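Local atomic coordinates of geranyltranstransferase (Stenotrophomonas maltophilia, PDB entry 7LBJ), a protein that probably condenses isoprenoid diphosphates into longer all-trans prenyl diphosphates, such as farnesyl diphosphate, with magnesium as cofactor. Residues A[18-22]-A[57-62]; A[129-134]-A[146-151]. All blocks are in the same frame, centred on the assembly; numbering follows the deposited sequence.

Interaction 1 (A[18-22]-A[57-62]); sequences WRDRI and PLLVYA
Tyr61 and Arg21, which touch across the contact, both reach OD1 of Asp75: the carboxylate oxygen is hydrogen-bonded to OH of Tyr61 and salt-bridged to NE of Arg21, which would probably fix the rotation of the phenol and the reach of the arginine. No hydrogen bond joins the two segments directly. The Arg21 side chain crosses Tyr61 at about a right angle, guanidinium and ring planes perpendicular, and OH of Tyr61 lies at the guanidinium edge, in its plane. CD1 of Ile22 lies 3.6 Å from the same OH of Tyr61.

Behind this polar end, the Trp18 and Tyr61 side chains run antiparallel and offset. The five-membered ring of Trp18 and the Tyr61 ring form an offset stack, with centroids 4.6 Å apart and planes inclined by 23°. The offset puts CB of Tyr61 over the face of the six-membered ring of Trp18, 3.6 Å from its centroid, a CH-pi contact. With CG of Trp18 anti to its carbonyl carbon (chi1 -65°), the indole extends along the partner helix as far as Ala62.

Leu58 divides its methyls: CD2 sits in the indole plane, at the edge, 3.7 Å from CE3 of Trp18, while CD1 lies over a guanidinium face, 3.5 Å from NH2 of Arg19. Arg19 NE itself donates a hydrogen bond to Lys53 O.

The axes of segments 18-22 and 57-62 approach to 10.3 Å, with 113° between their N-to-C directions, packing the N-terminal helix 11-29 across helix 55-65 in the all-helical polyprenyl synthetase fold. Helix 75-92 packs on Ile22, Pro57 and Tyr61, while helix 286-297 touches Ala62.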
loop_
_atom_site.group_PDB
_atom_site.type_symbol
_atom_site.label_atom_id
_atom_site.label_comp_id
_atom_site.label_asym_id
_atom_site.label_seq_id
_atom_site.Cartn_x
_atom_site.Cartn_y
_atom_site.Cartn_z
ATOM N N TRP A 18 -12.042 21.812 9.156
ATOM C CA TRP A 18 -11.537 20.481 8.807
ATOM C C TRP A 18 -10.351 20.542 7.846
ATOM O O TRP A 18 -9.451 19.692 7.919
ATOM C CB TRP A 18 -12.668 19.645 8.198
ATOM C CG TRP A 18 -13.775 19.363 9.168
ATOM C CD1 TRP A 18 -13.687 19.325 10.524
ATOM C CD2 TRP A 18 -15.139 19.066 8.847
ATOM N NE1 TRP A 18 -14.908 19.027 11.073
ATOM C CE2 TRP A 18 -15.818 18.855 10.065
ATOM C CE3 TRP A 18 -15.845 18.937 7.647
ATOM C CZ2 TRP A 18 -17.186 18.538 10.123
ATOM C CZ3 TRP A 18 -17.204 18.625 7.704
ATOM C CH2 TRP A 18 -17.856 18.430 8.933
ATOM N N ARG A 19 -10.334 21.515 6.930
ATOM C CA ARG A 19 -9.168 21.685 6.062
ATOM C C ARG A 19 -7.932 22.097 6.857
ATOM O O ARG A 19 -6.821 21.627 6.576
ATOM C CB ARG A 19 -9.470 22.701 4.963
ATOM C CG ARG A 19 -10.296 22.110 3.808
ATOM C CD ARG A 19 -10.866 23.162 2.855
ATOM N NE ARG A 19 -11.539 22.518 1.725
ATOM C CZ ARG A 19 -12.539 23.050 1.040
ATOM N NH1 ARG A 19 -13.039 24.243 1.351
ATOM N NH2 ARG A 19 -13.069 22.363 0.030
ATOM N N ASP A 20 -8.097 22.979 7.843
ATOM C CA ASP A 20 -6.973 23.305 8.719
ATOM C C ASP A 20 -6.561 22.100 9.545
ATOM O O ASP A 20 -5.367 21.841 9.727
ATOM C CB ASP A 20 -7.336 24.463 9.646
ATOM C CG ASP A 20 -7.476 25.768 8.906
ATOM O OD1 ASP A 20 -6.921 25.868 7.789
ATOM O OD2 ASP A 20 -8.114 26.698 9.456
ATOM N N ARG A 21 -7.543 21.362 10.060
ATOM C CA ARG A 21 -7.262 20.211 10.904
ATOM C C ARG A 21 -6.473 19.156 10.136
ATOM O O ARG A 21 -5.472 18.629 10.639
ATOM C CB ARG A 21 -8.575 19.633 11.438
ATOM C CG ARG A 21 -8.372 18.429 12.311
ATOM C CD ARG A 21 -9.643 17.966 12.997
ATOM N NE ARG A 21 -9.289 16.976 14.009
ATOM C CZ ARG A 21 -9.062 17.258 15.280
ATOM N NH1 ARG A 21 -9.220 18.490 15.752
ATOM N NH2 ARG A 21 -8.651 16.288 16.097
ATOM N N ILE A 22 -6.911 18.830 8.913
ATOM C CA ILE A 22 -6.223 17.770 8.173
ATOM C C ILE A 22 -4.816 18.215 7.755
ATOM O O ILE A 22 -3.878 17.399 7.735
ATOM C CB ILE A 22 -7.086 17.284 6.982
ATOM C CG1 ILE A 22 -6.690 15.843 6.575
ATOM C CG2 ILE A 22 -6.993 18.209 5.765
ATOM C CD1 ILE A 22 -7.034 14.800 7.627
ATOM N N PRO A 57 -10.912 13.786 2.773
ATOM C CA PRO A 57 -11.021 14.032 4.225
ATOM C C PRO A 57 -12.332 14.689 4.628
ATOM O O PRO A 57 -12.933 14.311 5.646
ATOM C CB PRO A 57 -9.834 14.963 4.510
ATOM C CG PRO A 57 -8.862 14.651 3.457
ATOM C CD PRO A 57 -9.644 14.290 2.223
ATOM N N LEU A 58 -12.789 15.677 3.856
ATOM C CA LEU A 58 -14.039 16.359 4.186
ATOM C C LEU A 58 -15.209 15.385 4.190
ATOM O O LEU A 58 -16.098 15.464 5.044
ATOM C CB LEU A 58 -14.298 17.497 3.203
ATOM C CG LEU A 58 -13.416 18.734 3.351
ATOM C CD1 LEU A 58 -13.776 19.747 2.294
ATOM C CD2 LEU A 58 -13.588 19.320 4.742
ATOM N N LEU A 59 -15.220 14.449 3.248
ATOM C CA LEU A 59 -16.283 13.453 3.243
ATOM C C LEU A 59 -16.238 12.582 4.498
ATOM O O LEU A 59 -17.287 12.236 5.050
ATOM C CB LEU A 59 -16.191 12.589 1.990
ATOM C CG LEU A 59 -16.625 13.268 0.684
ATOM C CD1 LEU A 59 -16.050 12.485 -0.497
ATOM C CD2 LEU A 59 -18.170 13.336 0.576
ATOM N N VAL A 60 -15.037 12.195 4.955
ATOM C CA VAL A 60 -14.939 11.419 6.195
ATOM C C VAL A 60 -15.507 12.216 7.363
ATOM O O VAL A 60 -16.335 11.726 8.142
ATOM C CB VAL A 60 -13.475 11.003 6.467
ATOM C CG1 VAL A 60 -13.359 10.354 7.852
ATOM C CG2 VAL A 60 -12.973 10.033 5.378
ATOM N N TYR A 61 -15.055 13.459 7.518
ATOM C CA TYR A 61 -15.528 14.256 8.642
ATOM C C TYR A 61 -17.027 14.524 8.537
ATOM O O TYR A 61 -17.746 14.465 9.541
ATOM C CB TYR A 61 -14.765 15.568 8.704
ATOM C CG TYR A 61 -13.312 15.471 9.138
ATOM C CD1 TYR A 61 -12.964 14.947 10.389
ATOM C CD2 TYR A 61 -12.296 15.968 8.322
ATOM C CE1 TYR A 61 -11.611 14.903 10.807
ATOM C CE2 TYR A 61 -10.937 15.940 8.737
ATOM C CZ TYR A 61 -10.612 15.403 9.965
ATOM O OH TYR A 61 -9.287 15.385 10.357
ATOM N N ALA A 62 -17.508 14.844 7.331
ATOM C CA ALA A 62 -18.911 15.219 7.158
ATOM C C ALA A 62 -19.815 14.021 7.390
ATOM O O ALA A 62 -20.921 14.156 7.928
ATOM C CB ALA A 62 -19.151 15.788 5.754
#

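Interaction 2 (A[129-134]-A[146-151]); sequences AFGLLA and CLQTLA
Phe130 and Leu133 pack against Leu147 and Leu150 in an antiparallel helical hairpin of the all-helical prenyl synthase fold, with segment axes at 163° and 10.0 Å apart.

The Phe130 ring presents its edge to segment 146-151. CD2 of Leu147 lies in the ring plane, 3.7 Å from CD1 of Phe130, and the backbone N of Ala151 lies in that plane too, 3.8 Å from CE1 of Phe130. With CG anti to the carbonyl carbon, a chi1 of -68° swings the Phe130 ring toward segment 146-151. The edge-on setting is compatible with the dimer, where this ring stacks on Phe130 of the second subunit; Leu147 likewise packs on its counterpart there.

Leu133 and Leu150 cross obliquely, and CD1 of Leu133 meets CD2 of Leu150 at 3.6 Å. Leu150 holds CG anti to its backbone N (chi1 -173°), in contrast to Leu133 and Leu147. Its CD2 also approaches Phe130, at 4.0 Å from CE1, thereby joining the Phe130 and Leu133 contacts. Every touching residue is buried, and no hydrogen bond crosses between the segments.

Leu147 spans the closest backbone approach: its CG rests 3.7 Å from CB of Leu133, while its CD2 reaches the carbonyl O of Phe130 at 3.6 Å.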
loop_
_atom_site.group_PDB
_atom_site.type_symbol
_atom_site.label_atom_id
_atom_site.label_comp_id
_atom_site.label_asym_id
_atom_site.label_seq_id
_atom_site.Cartn_x
_atom_site.Cartn_y
_atom_site.Cartn_z
ATOM N N ALA A 129 -0.854 5.304 4.759
ATOM C CA ALA A 129 -2.309 5.315 4.886
ATOM C C ALA A 129 -2.788 4.111 5.694
ATOM O O ALA A 129 -3.611 4.249 6.607
ATOM C CB ALA A 129 -2.968 5.317 3.506
ATOM N N PHE A 130 -2.305 2.912 5.357
ATOM C CA PHE A 130 -2.733 1.735 6.109
ATOM C C PHE A 130 -2.185 1.753 7.531
ATOM O O PHE A 130 -2.882 1.362 8.477
ATOM C CB PHE A 130 -2.314 0.463 5.369
ATOM C CG PHE A 130 -3.067 0.274 4.083
ATOM C CD1 PHE A 130 -4.418 -0.048 4.109
ATOM C CD2 PHE A 130 -2.445 0.468 2.857
ATOM C CE1 PHE A 130 -5.145 -0.214 2.922
ATOM C CE2 PHE A 130 -3.171 0.315 1.646
ATOM C CZ PHE A 130 -4.514 -0.003 1.689
ATOM N N GLY A 131 -0.935 2.191 7.701
ATOM C CA GLY A 131 -0.355 2.235 9.047
ATOM C C GLY A 131 -1.127 3.149 9.987
ATOM O O GLY A 131 -1.366 2.810 11.150
ATOM N N LEU A 132 -1.575 4.301 9.484
ATOM C CA LEU A 132 -2.328 5.207 10.348
ATOM C C LEU A 132 -3.637 4.589 10.811
ATOM O O LEU A 132 -4.048 4.791 11.961
ATOM C CB LEU A 132 -2.604 6.517 9.611
ATOM C CG LEU A 132 -1.396 7.422 9.565
ATOM C CD1 LEU A 132 -1.687 8.524 8.547
ATOM C CD2 LEU A 132 -1.202 8.021 10.952
ATOM N N LEU A 133 -4.319 3.851 9.925
ATOM C CA LEU A 133 -5.534 3.143 10.333
ATOM C C LEU A 133 -5.210 2.057 11.345
ATOM O O LEU A 133 -5.909 1.903 12.354
ATOM C CB LEU A 133 -6.253 2.523 9.127
ATOM C CG LEU A 133 -6.943 3.447 8.120
ATOM C CD1 LEU A 133 -7.577 2.621 6.982
ATOM C CD2 LEU A 133 -7.971 4.344 8.831
ATOM N N ALA A 134 -4.184 1.255 11.067
ATOM C CA ALA A 134 -3.864 0.178 11.997
ATOM C C ALA A 134 -3.464 0.724 13.367
ATOM O O ALA A 134 -3.662 0.047 14.385
ATOM C CB ALA A 134 -2.761 -0.711 11.409
ATOM N N CYS A 146 -12.333 -0.388 8.849
ATOM C CA CYS A 146 -11.847 0.712 8.026
ATOM C C CYS A 146 -10.763 0.242 7.071
ATOM O O CYS A 146 -10.724 0.675 5.914
ATOM C CB CYS A 146 -11.324 1.845 8.914
ATOM S SG CYS A 146 -12.646 2.760 9.685
ATOM N N LEU A 147 -9.849 -0.611 7.554
ATOM C CA LEU A 147 -8.774 -1.123 6.710
ATOM C C LEU A 147 -9.309 -1.991 5.582
ATOM O O LEU A 147 -8.827 -1.894 4.450
ATOM C CB LEU A 147 -7.774 -1.925 7.533
ATOM C CG LEU A 147 -6.775 -1.099 8.347
ATOM C CD1 LEU A 147 -6.450 -1.802 9.656
ATOM C CD2 LEU A 147 -5.514 -0.913 7.558
ATOM N N GLN A 148 -10.290 -2.854 5.867
ATOM C CA GLN A 148 -10.907 -3.616 4.787
ATOM C C GLN A 148 -11.515 -2.682 3.753
ATOM O O GLN A 148 -11.397 -2.906 2.533
ATOM C CB GLN A 148 -11.994 -4.535 5.341
ATOM C CG GLN A 148 -11.521 -5.634 6.271
ATOM C CD GLN A 148 -12.686 -6.362 6.911
ATOM O OE1 GLN A 148 -13.575 -5.741 7.489
ATOM N NE2 GLN A 148 -12.701 -7.669 6.793
ATOM N N THR A 149 -12.211 -1.646 4.226
ATOM C CA THR A 149 -12.864 -0.713 3.306
ATOM C C THR A 149 -11.836 -0.044 2.407
ATOM O O THR A 149 -12.010 0.030 1.181
ATOM C CB THR A 149 -13.654 0.338 4.109
ATOM O OG1 THR A 149 -14.733 -0.309 4.794
ATOM C CG2 THR A 149 -14.233 1.440 3.201
ATOM N N LEU A 150 -10.751 0.467 3.010
ATOM C CA LEU A 150 -9.768 1.224 2.238
ATOM C C LEU A 150 -9.026 0.324 1.260
ATOM O O LEU A 150 -8.774 0.721 0.113
ATOM C CB LEU A 150 -8.774 1.910 3.184
ATOM C CG LEU A 150 -7.815 2.871 2.483
ATOM C CD1 LEU A 150 -8.586 4.071 1.891
ATOM C CD2 LEU A 150 -6.774 3.354 3.508
ATOM N N ALA A 151 -8.670 -0.891 1.688
ATOM C CA ALA A 151 -7.968 -1.802 0.786
ATOM C C ALA A 151 -8.843 -2.175 -0.401
ATOM O O ALA A 151 -8.384 -2.183 -1.553
ATOM C CB ALA A 151 -7.533 -3.063 1.525
#

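In the fold
Both segments of interaction 1 precede those of interaction 2 in the sequence. Their centres are about 17 Å apart and their nearest atoms about 8 Å, without touching. They share no helix: interaction 1 joins helices 11-29 and 55-65, interaction 2 joins helices 115-134 and 140-154. Helices 75-92 and 176-201 relate them, because each packs against segments from both, helix 176-201 through Leu59 and Val60, which take no part in interaction 1. The settings differ in the assembly: no other protein chain touches segments 18-22 and 57-62, whereas 129-134 and 146-151 meet the second subunit. One contact thus joins the N-terminal helix to the bundle, and the other extends the bundle's packing into the dimer interface.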